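Local coordinates for protein methyl transferase from Methanosarcina acetivorans (Methanosarcina acetivorans, PDB 6MRO) that binds S-adenosyl-L-homocysteine and calcium, and probably acts as an S-adenosylmethionine-dependent methyltransferase, at residues P20-L25 / G44-M49; G107-H110 / E116-L119; G132-L137 / S160-L165. The protein carries 1 engineered substitution. One frame throughout, in Å; residues are numbered along the deposited sequence.

Interaction 1: P20-L25 / G44-M49; sequences PAFQAL and GENAIM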
ATOM      1  N   PRO A  20       9.198  -5.203   5.677  1.00 17.96           N
ATOM      2  CA  PRO A  20       9.267  -6.626   6.045  1.00 21.31           C
ATOM      3  C   PRO A  20       7.921  -7.323   6.008  1.00 21.97           C
ATOM      4  O   PRO A  20       7.865  -8.499   5.627  1.00 21.44           O
ATOM      5  CB  PRO A  20       9.865  -6.589   7.455  1.00 23.97           C
ATOM      6  CG  PRO A  20      10.717  -5.360   7.448  1.00 25.26           C
ATOM      7  CD  PRO A  20      10.040  -4.361   6.548  1.00 19.83           C
ATOM      8  N   ALA A  21       6.833  -6.632   6.356  1.00 19.95           N
ATOM      9  CA  ALA A  21       5.525  -7.288   6.341  1.00 23.79           C
ATOM     10  C   ALA A  21       5.178  -7.792   4.947  1.00 21.90           C
ATOM     11  O   ALA A  21       4.586  -8.867   4.796  1.00 21.47           O
ATOM     12  CB  ALA A  21       4.444  -6.335   6.857  1.00 21.31           C
ATOM     13  N   PHE A  22       5.558  -7.040   3.908  1.00 17.68           N
ATOM     14  CA  PHE A  22       5.274  -7.491   2.550  1.00 19.14           C
ATOM     15  C   PHE A  22       6.278  -8.537   2.071  1.00 21.80           C
ATOM     16  O   PHE A  22       5.897  -9.453   1.332  1.00 21.12           O
ATOM     17  CB  PHE A  22       5.215  -6.277   1.620  1.00 22.21           C
ATOM     18  CG  PHE A  22       3.960  -5.457   1.801  1.00 19.97           C
ATOM     19  CD1 PHE A  22       2.745  -5.897   1.291  1.00 22.84           C
ATOM     20  CD2 PHE A  22       3.989  -4.263   2.493  1.00 22.75           C
ATOM     21  CE1 PHE A  22       1.579  -5.154   1.485  1.00 21.91           C
ATOM     22  CE2 PHE A  22       2.820  -3.514   2.694  1.00 22.20           C
ATOM     23  CZ  PHE A  22       1.625  -3.961   2.190  1.00 20.81           C
ATOM     24  N   GLN A  23       7.547  -8.434   2.483  1.00 20.29           N
ATOM     25  CA  GLN A  23       8.499  -9.509   2.205  1.00 21.83           C
ATOM     26  C   GLN A  23       8.021 -10.825   2.803  1.00 19.73           C
ATOM     27  O   GLN A  23       8.172 -11.894   2.192  1.00 22.71           O
ATOM     28  CB  GLN A  23       9.879  -9.160   2.764  1.00 22.21           C
ATOM     29  CG  GLN A  23      10.836 -10.353   2.851  1.00 34.35           C
ATOM     30  CD  GLN A  23      11.228 -10.895   1.483  1.00 43.83           C
ATOM     31  OE1 GLN A  23      11.371 -10.135   0.521  1.00 46.24           O
ATOM     32  NE2 GLN A  23      11.401 -12.215   1.389  1.00 40.56           N
ATOM     33  N   ALA A  24       7.397 -10.757   3.978  1.00 19.70           N
ATOM     34  CA  ALA A  24       6.939 -11.965   4.655  1.00 21.72           C
ATOM     35  C   ALA A  24       5.748 -12.588   3.938  1.00 22.64           C
ATOM     36  O   ALA A  24       5.544 -13.806   4.018  1.00 22.32           O
ATOM     37  CB  ALA A  24       6.585 -11.638   6.108  1.00 20.81           C
ATOM     38  N   LEU A  25       4.953 -11.766   3.241  1.00 20.28           N
ATOM     39  CA  LEU A  25       3.848 -12.289   2.443  1.00 20.64           C
ATOM     40  C   LEU A  25       4.363 -13.101   1.269  1.00 20.38           C
ATOM     41  O   LEU A  25       3.693 -14.035   0.814  1.00 21.05           O
ATOM     42  CB  LEU A  25       2.962 -11.146   1.933  1.00 18.27           C
ATOM     43  CG  LEU A  25       2.126 -10.405   2.979  1.00 19.72           C
ATOM     44  CD1 LEU A  25       1.427  -9.191   2.346  1.00 20.75           C
ATOM     45  CD2 LEU A  25       1.108 -11.379   3.576  1.00 18.75           C
ATOM     46  N   GLY A  44       9.043   2.964  -4.712  1.00 16.68           N
ATOM     47  CA  GLY A  44       8.956   1.714  -5.451  1.00 16.86           C
ATOM     48  C   GLY A  44       9.582   0.467  -4.855  1.00 19.12           C
ATOM     49  O   GLY A  44       9.643  -0.551  -5.555  1.00 18.74           O
ATOM     50  N   GLU A  45      10.018   0.488  -3.588  1.00 17.43           N
ATOM     51  CA  GLU A  45      10.686  -0.692  -3.028  1.00 17.27           C
ATOM     52  C   GLU A  45       9.767  -1.918  -3.011  1.00 17.11           C
ATOM     53  O   GLU A  45      10.151  -3.002  -3.471  1.00 16.98           O
ATOM     54  CB  GLU A  45      11.218  -0.402  -1.622  1.00 18.21           C
ATOM     55  CG  GLU A  45      12.336   0.599  -1.609  1.00 19.15           C
ATOM     56  CD  GLU A  45      13.646   0.031  -2.137  1.00 23.60           C
ATOM     57  OE1 GLU A  45      14.517   0.848  -2.492  1.00 24.93           O
ATOM     58  OE2 GLU A  45      13.815  -1.209  -2.188  1.00 24.68           O
ATOM     59  N   ASN A  46       8.544  -1.769  -2.503  1.00 15.79           N
ATOM     60  CA  ASN A  46       7.658  -2.930  -2.443  1.00 15.59           C
ATOM     61  C   ASN A  46       7.265  -3.390  -3.839  1.00 17.45           C
ATOM     62  O   ASN A  46       7.156  -4.596  -4.096  1.00 17.04           O
ATOM     63  CB  ASN A  46       6.409  -2.610  -1.629  1.00 15.02           C
ATOM     64  CG  ASN A  46       6.708  -2.429  -0.154  1.00 16.06           C
ATOM     65  OD1 ASN A  46       7.520  -3.163   0.408  1.00 18.30           O
ATOM     66  ND2 ASN A  46       6.007  -1.494   0.495  1.00 15.16           N
ATOM     67  N   ALA A  47       7.049  -2.442  -4.750  1.00 16.38           N
ATOM     68  CA  ALA A  47       6.627  -2.796  -6.101  1.00 16.13           C
ATOM     69  C   ALA A  47       7.715  -3.573  -6.819  1.00 16.90           C
ATOM     70  O   ALA A  47       7.438  -4.580  -7.480  1.00 17.97           O
ATOM     71  CB  ALA A  47       6.269  -1.525  -6.878  1.00 16.48           C
ATOM     72  N   ILE A  48       8.968  -3.138  -6.668  1.00 17.21           N
ATOM     73  CA  ILE A  48      10.082  -3.844  -7.287  1.00 21.43           C
ATOM     74  C   ILE A  48      10.216  -5.238  -6.691  1.00 21.50           C
ATOM     75  O   ILE A  48      10.489  -6.212  -7.399  1.00 21.21           O
ATOM     76  CB  ILE A  48      11.374  -3.015  -7.137  1.00 21.46           C
ATOM     77  CG1 ILE A  48      11.293  -1.766  -8.028  1.00 22.84           C
ATOM     78  CG2 ILE A  48      12.592  -3.852  -7.495  1.00 21.82           C
ATOM     79  CD1 ILE A  48      12.382  -0.731  -7.763  1.00 19.49           C
ATOM     80  N   MET A  49      10.003  -5.362  -5.387  1.00 19.55           N
ATOM     81  CA  MET A  49      10.083  -6.676  -4.760  0.50 21.85           C
ATOM     82  C   MET A  49       9.059  -7.633  -5.367  1.00 19.48           C
ATOM     83  O   MET A  49       9.379  -8.790  -5.682  1.00 21.09           O
ATOM     84  CB  MET A  49       9.889  -6.529  -3.251  0.50 22.37           C
ATOM     85  CG  MET A  49      10.138  -7.802  -2.493  0.50 25.10           C
ATOM     86  SD  MET A  49       8.591  -8.693  -2.340  0.50 26.67           S
ATOM     87  CE  MET A  49       7.684  -7.625  -1.223  0.50 23.23           C
TER
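The ring of Phe22 meets the amide of Asn46 obliquely: ND2 of Asn46 lies 4.0 Å from CD2 of Phe22, and the ring and amide planes are 51° apart. The carbonyl end of the amide faces the root of the same side chain, with OD1 of Asn46 4.1 Å from CB of Phe22; its hydrogen bond comes from Gln19 N, just ahead of helix 20-27, which probably helps set the amide's rotation. Asn46 also belongs to the S-adenosyl-L-homocysteine pocket. One turn further on, Met49, in one of its two conformers, reaches across bent twice along its chain, which lays CE against the backbone, 3.6 Å from Phe22 O, and 4.0 Å from Phe22 CB. In the same conformer Gln23 crosses Met49 at about a right angle, its OE1 4.0 Å from Met49 CG. No hydrogen bond joins the two segments, so van der Waals packing carries the contact. Gly44 occupies the N-cap position of helix 45-51 and, with Ala47, is consistent with a Rossmann-type GxGxxA pattern. The axes of the short helical segments 20-25 and 45-49 run nearly parallel, 12° apart and 10.4 Å at closest approach, and Phe22 and Asn46 both rest on Ile104 and Ser106 of strand 100-106, while Phe22 also reaches Phe135 and Leu137 of strand 132-139.

Interaction 2: G107-H110 / E116-L119; sequences GLFH and ERLL. With SAH (S-adenosyl-L-homocysteine), chain B.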
ATOM      1  N   GLY A 107       1.126   2.050   3.768  1.00 16.67           N
ATOM      2  CA  GLY A 107       1.019   3.405   4.277  1.00 18.65           C
ATOM      3  C   GLY A 107       0.103   4.366   3.534  1.00 19.69           C
ATOM      4  O   GLY A 107       0.058   5.555   3.909  1.00 21.17           O
ATOM      5  N   LEU A 108      -0.629   3.923   2.506  1.00 17.27           N
ATOM      6  CA  LEU A 108      -1.550   4.851   1.843  1.00 16.37           C
ATOM      7  C   LEU A 108      -2.847   5.006   2.634  1.00 19.58           C
ATOM      8  O   LEU A 108      -3.277   6.129   2.926  1.00 17.35           O
ATOM      9  CB  LEU A 108      -1.849   4.395   0.412  1.00 15.97           C
ATOM     10  CG  LEU A 108      -2.908   5.242  -0.327  1.00 19.81           C
ATOM     11  CD1 LEU A 108      -2.508   6.747  -0.369  1.00 17.31           C
ATOM     12  CD2 LEU A 108      -3.199   4.723  -1.758  1.00 17.06           C
ATOM     13  N   PHE A 109      -3.489   3.887   2.982  1.00 19.62           N
ATOM     14  CA  PHE A 109      -4.698   3.955   3.798  1.00 18.93           C
ATOM     15  C   PHE A 109      -4.482   4.877   4.984  1.00 20.80           C
ATOM     16  O   PHE A 109      -5.358   5.681   5.323  1.00 22.19           O
ATOM     17  CB  PHE A 109      -5.105   2.566   4.283  1.00 20.00           C
ATOM     18  CG  PHE A 109      -6.233   2.591   5.280  1.00 21.12           C
ATOM     19  CD1 PHE A 109      -7.519   2.915   4.880  1.00 27.15           C
ATOM     20  CD2 PHE A 109      -5.995   2.321   6.618  1.00 24.45           C
ATOM     21  CE1 PHE A 109      -8.570   2.949   5.800  1.00 26.97           C
ATOM     22  CE2 PHE A 109      -7.034   2.352   7.548  1.00 27.38           C
ATOM     23  CZ  PHE A 109      -8.317   2.666   7.142  1.00 28.17           C
ATOM     24  N   HIS A 110      -3.278   4.818   5.569  1.00 22.46           N
ATOM     25  CA  HIS A 110      -2.906   5.638   6.717  1.00 27.96           C
ATOM     26  C   HIS A 110      -3.118   7.124   6.457  1.00 29.16           C
ATOM     27  O   HIS A 110      -3.470   7.868   7.376  1.00 29.36           O
ATOM     28  CB  HIS A 110      -1.439   5.343   7.074  1.00 32.19           C
ATOM     29  CG  HIS A 110      -0.862   6.237   8.128  1.00 38.93           C
ATOM     30  ND1 HIS A 110      -1.215   6.148   9.459  1.00 39.56           N
ATOM     31  CD2 HIS A 110       0.072   7.218   8.052  1.00 39.09           C
ATOM     32  CE1 HIS A 110      -0.539   7.048  10.155  1.00 39.81           C
ATOM     33  NE2 HIS A 110       0.251   7.708   9.324  1.00 39.55           N
ATOM     34  N   GLU A 116     -12.626  10.823   2.415  1.00 44.46           N
ATOM     35  CA  GLU A 116     -12.254  10.098   1.211  1.00 42.43           C
ATOM     36  C   GLU A 116     -12.203   8.589   1.416  1.00 35.39           C
ATOM     37  O   GLU A 116     -11.886   7.864   0.469  1.00 33.79           O
ATOM     38  CB  GLU A 116     -10.895  10.596   0.695  1.00 43.57           C
ATOM     39  CG  GLU A 116     -10.843  12.091   0.341  1.00 50.76           C
ATOM     40  CD  GLU A 116     -11.896  12.518  -0.680  1.00 59.45           C
ATOM     41  OE1 GLU A 116     -12.024  11.853  -1.729  1.00 63.61           O
ATOM     42  OE2 GLU A 116     -12.582  13.538  -0.454  1.00 63.51           O
ATOM     43  N   ARG A 117     -12.525   8.095   2.617  1.00 37.18           N
ATOM     44  CA  ARG A 117     -12.317   6.681   2.929  1.00 38.05           C
ATOM     45  C   ARG A 117     -13.297   5.778   2.181  1.00 33.13           C
ATOM     46  O   ARG A 117     -12.899   4.732   1.657  1.00 31.61           O
ATOM     47  CB  ARG A 117     -12.420   6.452   4.440  1.00 45.31           C
ATOM     48  CG  ARG A 117     -11.143   6.769   5.215  1.00 49.88           C
ATOM     49  CD  ARG A 117     -10.822   5.677   6.232  1.00 52.32           C
ATOM     50  NE  ARG A 117      -9.792   6.057   7.205  1.00 58.11           N
ATOM     51  CZ  ARG A 117      -8.499   6.222   6.919  1.00 58.61           C
ATOM     52  NH1 ARG A 117      -8.061   6.068   5.678  1.00 57.61           N
ATOM     53  NH2 ARG A 117      -7.637   6.553   7.876  1.00 60.14           N
ATOM     54  N   LEU A 118     -14.585   6.138   2.140  1.00 36.06           N
ATOM     55  CA  LEU A 118     -15.550   5.296   1.431  1.00 37.67           C
ATOM     56  C   LEU A 118     -15.201   5.207  -0.048  1.00 35.11           C
ATOM     57  O   LEU A 118     -15.157   4.113  -0.623  1.00 32.94           O
ATOM     58  CB  LEU A 118     -16.977   5.823   1.615  1.00 44.82           C
ATOM     59  CG  LEU A 118     -18.006   5.432   0.536  1.00 50.19           C
ATOM     60  CD1 LEU A 118     -18.234   3.920   0.476  1.00 52.66           C
ATOM     61  CD2 LEU A 118     -19.346   6.160   0.729  1.00 51.10           C
ATOM     62  N   LEU A 119     -14.947   6.360  -0.675  1.00 35.42           N
ATOM     63  CA  LEU A 119     -14.511   6.388  -2.068  1.00 35.72           C
ATOM     64  C   LEU A 119     -13.262   5.538  -2.273  1.00 35.01           C
ATOM     65  O   LEU A 119     -13.155   4.797  -3.258  1.00 37.07           O
ATOM     66  CB  LEU A 119     -14.249   7.834  -2.493  1.00 39.02           C
ATOM     67  CG  LEU A 119     -13.898   8.103  -3.952  1.00 41.07           C
ATOM     68  CD1 LEU A 119     -15.052   7.656  -4.824  1.00 40.30           C
ATOM     69  CD2 LEU A 119     -13.575   9.578  -4.179  1.00 39.98           C
TER
HETATM   70  N   SAH B 201       4.118   2.933  -0.256  1.00 14.59           N
HETATM   71  CA  SAH B 201       5.316   3.789  -0.171  1.00 14.90           C
HETATM   72  CB  SAH B 201       4.925   5.224   0.161  1.00 15.24           C
HETATM   73  CG  SAH B 201       4.022   5.346   1.389  1.00 17.86           C
HETATM   74  SD  SAH B 201       3.715   7.054   1.896  1.00 18.28           S
HETATM   75  C   SAH B 201       6.307   3.278   0.863  1.00 19.19           C
HETATM   76  O   SAH B 201       6.008   2.340   1.617  1.00 17.37           O
HETATM   77  OXT SAH B 201       7.421   3.815   0.961  1.00 20.22           O
HETATM   78  C5' SAH B 201       2.084   7.236   1.108  1.00 18.96           C
HETATM   79  C4' SAH B 201       2.173   7.499  -0.396  1.00 19.05           C
HETATM   80  O4' SAH B 201       0.858   7.639  -0.917  1.00 22.38           O
HETATM   81  C3' SAH B 201       2.951   8.752  -0.795  1.00 16.93           C
HETATM   82  O3' SAH B 201       3.955   8.359  -1.719  1.00 16.83           O
HETATM   83  C2' SAH B 201       1.892   9.658  -1.406  1.00 19.04           C
HETATM   84  O2' SAH B 201       2.354  10.492  -2.459  1.00 20.99           O
HETATM   85  C1' SAH B 201       0.858   8.658  -1.895  1.00 17.40           C
HETATM   86  N9  SAH B 201      -0.515   9.163  -2.009  1.00 22.07           N
HETATM   87  C8  SAH B 201      -1.233   9.898  -1.091  1.00 23.00           C
HETATM   88  N7  SAH B 201      -2.468  10.098  -1.585  1.00 22.27           N
HETATM   89  C5  SAH B 201      -2.552   9.483  -2.790  1.00 22.76           C
HETATM   90  C6  SAH B 201      -3.573   9.371  -3.730  1.00 24.55           C
HETATM   91  N6  SAH B 201      -4.755   9.935  -3.518  1.00 26.03           N
HETATM   92  N1  SAH B 201      -3.344   8.671  -4.885  1.00 19.99           N
HETATM   93  C2  SAH B 201      -2.117   8.076  -5.116  1.00 19.05           C
HETATM   94  N3  SAH B 201      -1.099   8.196  -4.197  1.00 19.09           N
HETATM   95  C4  SAH B 201      -1.332   8.880  -3.050  1.00 19.76           C
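Arg117 reaches from helix 114-127 to Phe109, and its chain can be followed from the root outward. From CB the first torsion keeps CG beside the backbone N, and a bend at chi2 leads CD to the Phe109 ring, where it lies 3.6 Å from CE1. NE continues over the same ring, near CE1 and CZ. At CZ of Arg117 the guanidinium is spread over the face: its centre is 3.9 Å from that of the ring, the planes are 29° apart, and CZ lies 29° off the ring normal, which meets the geometry of a cation-pi stack. The overlap is displaced toward the rim, with NH1 of Arg117 3.2 Å from CE1 of Phe109. NH1 also donates a hydrogen bond to Phe109 O, 2.8 Å long with an N-H...O angle of 155°, the donor tilted out of the carbonyl plane. Arg117 thus grips both the ring and the backbone carbonyl of Phe109, which probably restrains the guanidinium. NH2 points on toward His110 O, but at 4.4 Å this is no bond; Arg151 NH2 lies close to Arg117 NH2, a like charge that the stack and the carbonyl may help to offset.

On the ligand side, Leu108 CD1 touches C8 of S-adenosyl-L-homocysteine at 3.5 Å. Asp105 OD2 accepts a hydrogen bond from Phe109 N, while Phe120 of helix 114-127 packs on Leu108 and Phe109. The contact therefore spans the loop leaving strand 100-106 and the helix that follows it.

Interaction 3: G132-L137 / S160-L165; sequences GKYFML and STFSPL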
ATOM      1  N   GLY A 132      -9.601 -11.597  -5.627  1.00 28.51           N
ATOM      2  CA  GLY A 132      -8.369 -10.840  -5.487  1.00 23.67           C
ATOM      3  C   GLY A 132      -8.072 -10.486  -4.040  1.00 25.80           C
ATOM      4  O   GLY A 132      -8.976 -10.354  -3.208  1.00 22.03           O
ATOM      5  N   LYS A 133      -6.779 -10.341  -3.751  1.00 21.04           N
ATOM      6  CA  LYS A 133      -6.317 -10.015  -2.436  1.00 22.09           C
ATOM      7  C   LYS A 133      -5.898  -8.554  -2.252  1.00 21.31           C
ATOM      8  O   LYS A 133      -5.309  -7.992  -3.094  1.00 19.70           O
ATOM      9  CB  LYS A 133      -5.087 -10.838  -2.122  1.00 23.26           C
ATOM     10  CG  LYS A 133      -5.202 -12.327  -2.250  1.00 26.05           C
ATOM     11  CD  LYS A 133      -5.721 -12.848  -0.932  1.00 31.95           C
ATOM     12  CE  LYS A 133      -5.747 -14.352  -0.854  1.00 45.89           C
ATOM     13  NZ  LYS A 133      -6.184 -14.688   0.535  1.00 51.34           N
ATOM     14  N   TYR A 134      -6.246  -8.010  -1.099  1.00 23.05           N
ATOM     15  CA  TYR A 134      -5.831  -6.687  -0.653  1.00 20.46           C
ATOM     16  C   TYR A 134      -5.011  -6.865   0.616  1.00 22.36           C
ATOM     17  O   TYR A 134      -5.498  -7.457   1.593  1.00 18.50           O
ATOM     18  CB  TYR A 134      -7.048  -5.798  -0.390  1.00 18.57           C
ATOM     19  CG  TYR A 134      -6.765  -4.414   0.184  1.00 19.72           C
ATOM     20  CD1 TYR A 134      -7.346  -4.011   1.379  1.00 18.48           C
ATOM     21  CD2 TYR A 134      -5.948  -3.505  -0.494  1.00 17.36           C
ATOM     22  CE1 TYR A 134      -7.113  -2.760   1.894  1.00 22.32           C
ATOM     23  CE2 TYR A 134      -5.705  -2.228   0.015  1.00 17.08           C
ATOM     24  CZ  TYR A 134      -6.299  -1.873   1.214  1.00 18.36           C
ATOM     25  OH  TYR A 134      -6.092  -0.629   1.728  1.00 20.23           O
ATOM     26  N   PHE A 135      -3.771  -6.379   0.588  1.00 16.82           N
ATOM     27  CA  PHE A 135      -2.870  -6.385   1.736  1.00 17.56           C
ATOM     28  C   PHE A 135      -2.544  -4.946   2.098  1.00 18.16           C
ATOM     29  O   PHE A 135      -2.046  -4.187   1.254  1.00 18.77           O
ATOM     30  CB  PHE A 135      -1.582  -7.146   1.418  1.00 18.00           C
ATOM     31  CG  PHE A 135      -1.810  -8.590   1.097  1.00 18.79           C
ATOM     32  CD1 PHE A 135      -2.118  -9.487   2.110  1.00 19.11           C
ATOM     33  CD2 PHE A 135      -1.707  -9.051  -0.204  1.00 21.00           C
ATOM     34  CE1 PHE A 135      -2.340 -10.828   1.830  1.00 21.17           C
ATOM     35  CE2 PHE A 135      -1.903 -10.396  -0.496  1.00 23.20           C
ATOM     36  CZ  PHE A 135      -2.224 -11.286   0.515  1.00 20.49           C
ATOM     37  N   MET A 136      -2.823  -4.573   3.344  1.00 16.22           N
ATOM     38  CA  MET A 136      -2.662  -3.197   3.777  1.00 15.95           C
ATOM     39  C   MET A 136      -1.875  -3.158   5.073  1.00 18.11           C
ATOM     40  O   MET A 136      -2.167  -3.907   6.008  1.00 19.35           O
ATOM     41  CB  MET A 136      -4.024  -2.523   3.949  1.00 16.51           C
ATOM     42  CG  MET A 136      -3.963  -1.052   4.328  1.00 17.52           C
ATOM     43  SD  MET A 136      -3.816  -0.758   6.114  1.00 19.78           S
ATOM     44  CE  MET A 136      -5.498  -1.160   6.606  1.00 20.17           C
ATOM     45  N   LEU A 137      -0.884  -2.275   5.123  1.00 15.52           N
ATOM     46  CA  LEU A 137      -0.030  -2.105   6.287  1.00 15.64           C
ATOM     47  C   LEU A 137      -0.222  -0.708   6.851  1.00 15.74           C
ATOM     48  O   LEU A 137      -0.127   0.282   6.114  1.00 16.08           O
ATOM     49  CB  LEU A 137       1.427  -2.358   5.891  1.00 15.34           C
ATOM     50  CG  LEU A 137       2.552  -2.118   6.895  1.00 22.18           C
ATOM     51  CD1 LEU A 137       2.528  -3.201   7.944  1.00 19.72           C
ATOM     52  CD2 LEU A 137       3.902  -2.119   6.128  1.00 22.96           C
ATOM     53  N   SER A 160     -14.426  -1.887  10.433  1.00 28.50           N
ATOM     54  CA  SER A 160     -15.538  -1.031  10.029  1.00 35.00           C
ATOM     55  C   SER A 160     -15.354  -0.504   8.608  1.00 32.59           C
ATOM     56  O   SER A 160     -16.326  -0.386   7.851  1.00 30.01           O
ATOM     57  CB  SER A 160     -15.679   0.133  11.001  1.00 40.15           C
ATOM     58  OG  SER A 160     -16.769   0.944  10.615  1.00 43.89           O
ATOM     59  N   THR A 161     -14.110  -0.204   8.232  1.00 30.86           N
ATOM     60  CA  THR A 161     -13.822   0.375   6.921  1.00 29.59           C
ATOM     61  C   THR A 161     -13.899  -0.659   5.805  1.00 25.91           C
ATOM     62  O   THR A 161     -14.472  -0.387   4.742  1.00 29.79           O
ATOM     63  CB  THR A 161     -12.434   1.015   6.936  1.00 29.62           C
ATOM     64  OG1 THR A 161     -12.402   2.070   7.905  1.00 30.15           O
ATOM     65  CG2 THR A 161     -12.082   1.562   5.569  1.00 27.66           C
ATOM     66  N   PHE A 162     -13.323  -1.844   6.007  1.00 27.26           N
ATOM     67  CA  PHE A 162     -13.152  -2.772   4.890  1.00 28.74           C
ATOM     68  C   PHE A 162     -14.139  -3.938   4.874  1.00 30.48           C
ATOM     69  O   PHE A 162     -14.269  -4.593   3.833  1.00 34.31           O
ATOM     70  CB  PHE A 162     -11.710  -3.295   4.871  1.00 25.45           C
ATOM     71  CG  PHE A 162     -10.708  -2.230   4.518  1.00 24.54           C
ATOM     72  CD1 PHE A 162      -9.923  -1.635   5.497  1.00 23.44           C
ATOM     73  CD2 PHE A 162     -10.583  -1.799   3.213  1.00 21.43           C
ATOM     74  CE1 PHE A 162      -9.023  -0.632   5.166  1.00 23.16           C
ATOM     75  CE2 PHE A 162      -9.681  -0.794   2.878  1.00 20.49           C
ATOM     76  CZ  PHE A 162      -8.902  -0.220   3.853  1.00 21.36           C
ATOM     77  N   SER A 163     -14.825  -4.218   5.985  0.50 28.14           N
ATOM     78  CA  SER A 163     -15.851  -5.260   5.972  0.50 29.51           C
ATOM     79  C   SER A 163     -16.979  -5.018   4.976  0.50 30.26           C
ATOM     80  O   SER A 163     -17.485  -6.010   4.419  0.50 32.19           O
ATOM     81  CB  SER A 163     -16.443  -5.446   7.373  0.50 31.40           C
ATOM     82  OG  SER A 163     -15.617  -6.264   8.175  0.50 32.97           O
ATOM     83  N   PRO A 164     -17.458  -3.789   4.739  1.00 30.74           N
ATOM     84  CA  PRO A 164     -18.606  -3.629   3.817  1.00 36.97           C
ATOM     85  C   PRO A 164     -18.377  -4.178   2.419  1.00 35.52           C
ATOM     86  O   PRO A 164     -19.321  -4.694   1.804  1.00 39.34           O
ATOM     87  CB  PRO A 164     -18.823  -2.112   3.785  1.00 37.93           C
ATOM     88  CG  PRO A 164     -18.386  -1.663   5.114  1.00 34.98           C
ATOM     89  CD  PRO A 164     -17.187  -2.510   5.437  1.00 30.44           C
ATOM     90  N   LEU A 165     -17.156  -4.082   1.894  1.00 29.81           N
ATOM     91  CA  LEU A 165     -16.862  -4.549   0.549  1.00 31.96           C
ATOM     92  C   LEU A 165     -15.900  -5.730   0.499  1.00 33.82           C
ATOM     93  O   LEU A 165     -15.759  -6.341  -0.565  1.00 38.05           O
ATOM     94  CB  LEU A 165     -16.293  -3.400  -0.300  1.00 31.27           C
ATOM     95  CG  LEU A 165     -17.205  -2.189  -0.522  1.00 32.97           C
ATOM     96  CD1 LEU A 165     -16.416  -1.073  -1.183  1.00 36.85           C
ATOM     97  CD2 LEU A 165     -18.403  -2.564  -1.369  1.00 36.82           C
TER
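Packing of helix 155-162 against the central sheet of the Rossmann-like methyltransferase fold is what joins these segments: Phe162, on that helix, lies over Tyr134 and Met136 of strand 132-139. The two strand residues are two apart and so present their side chains on the same face of the sheet, both directed at the helix. Tyr134 makes the closer approach, its CE1 lying 3.4 Å from Phe162 CE2 and over one face of the phenylalanine ring. The rings are neither stacked nor edge-to-face: their planes meet at 43° with centroids 5.2 Å apart. With CG anti to the backbone N (chi1 176°), the Tyr134 ring extends out from the strand, carrying its hydroxyl past the rim of Phe162 to within 3.5 Å of CZ. Met136 comes to the same side of the ring plane but at a different corner; bends at chi2 and chi3 turn its methyl back toward the ring, CE 3.8 Å from Phe162 CE1, in an oblique approach. Phe162 itself keeps CG beside its backbone N (chi1 -68°), which directs the ring at the sheet. Leu190 of strand 184-193 touches both aromatic rings, and Val124 and Phe120 of helix 114-127 also pack on Tyr134.

No hydrogen bond links the segments; apolar packing and burial of carbon surface probably provide most of the cohesion. The one polar group in the contact, Tyr134 OH, is satisfied by Asp105 OD1 on strand 100-106, which lets the hydroxyl lie among apolar groups and probably helps fix where the ring's outer end sits against Phe162.

How the interactions relate
Interactions 2 and 3 are neighbours, their centres 11 Å apart, and Phe109 of interaction 2 joins them: its CD2 meets Met136 CE at 3.5 Å and its CD1 meets Phe162 CZ at 3.6 Å. Asp105 serves both, binding Phe109 N and Tyr134 OH. Interaction 1 packs against the opposite face of strand 132-139, where Leu25 CD1 lies 3.5 Å from Phe135 CG, although the centres of interactions 1 and 3 are 18 Å apart. Interactions 1 and 2 do not touch, their nearest atoms being about 6 Å apart, yet both contribute to the S-adenosyl-L-homocysteine pocket, through Asn46 and through Gly107 and Leu108. In interaction 3, the side chain of Met136 stays about 10 Å from that ligand.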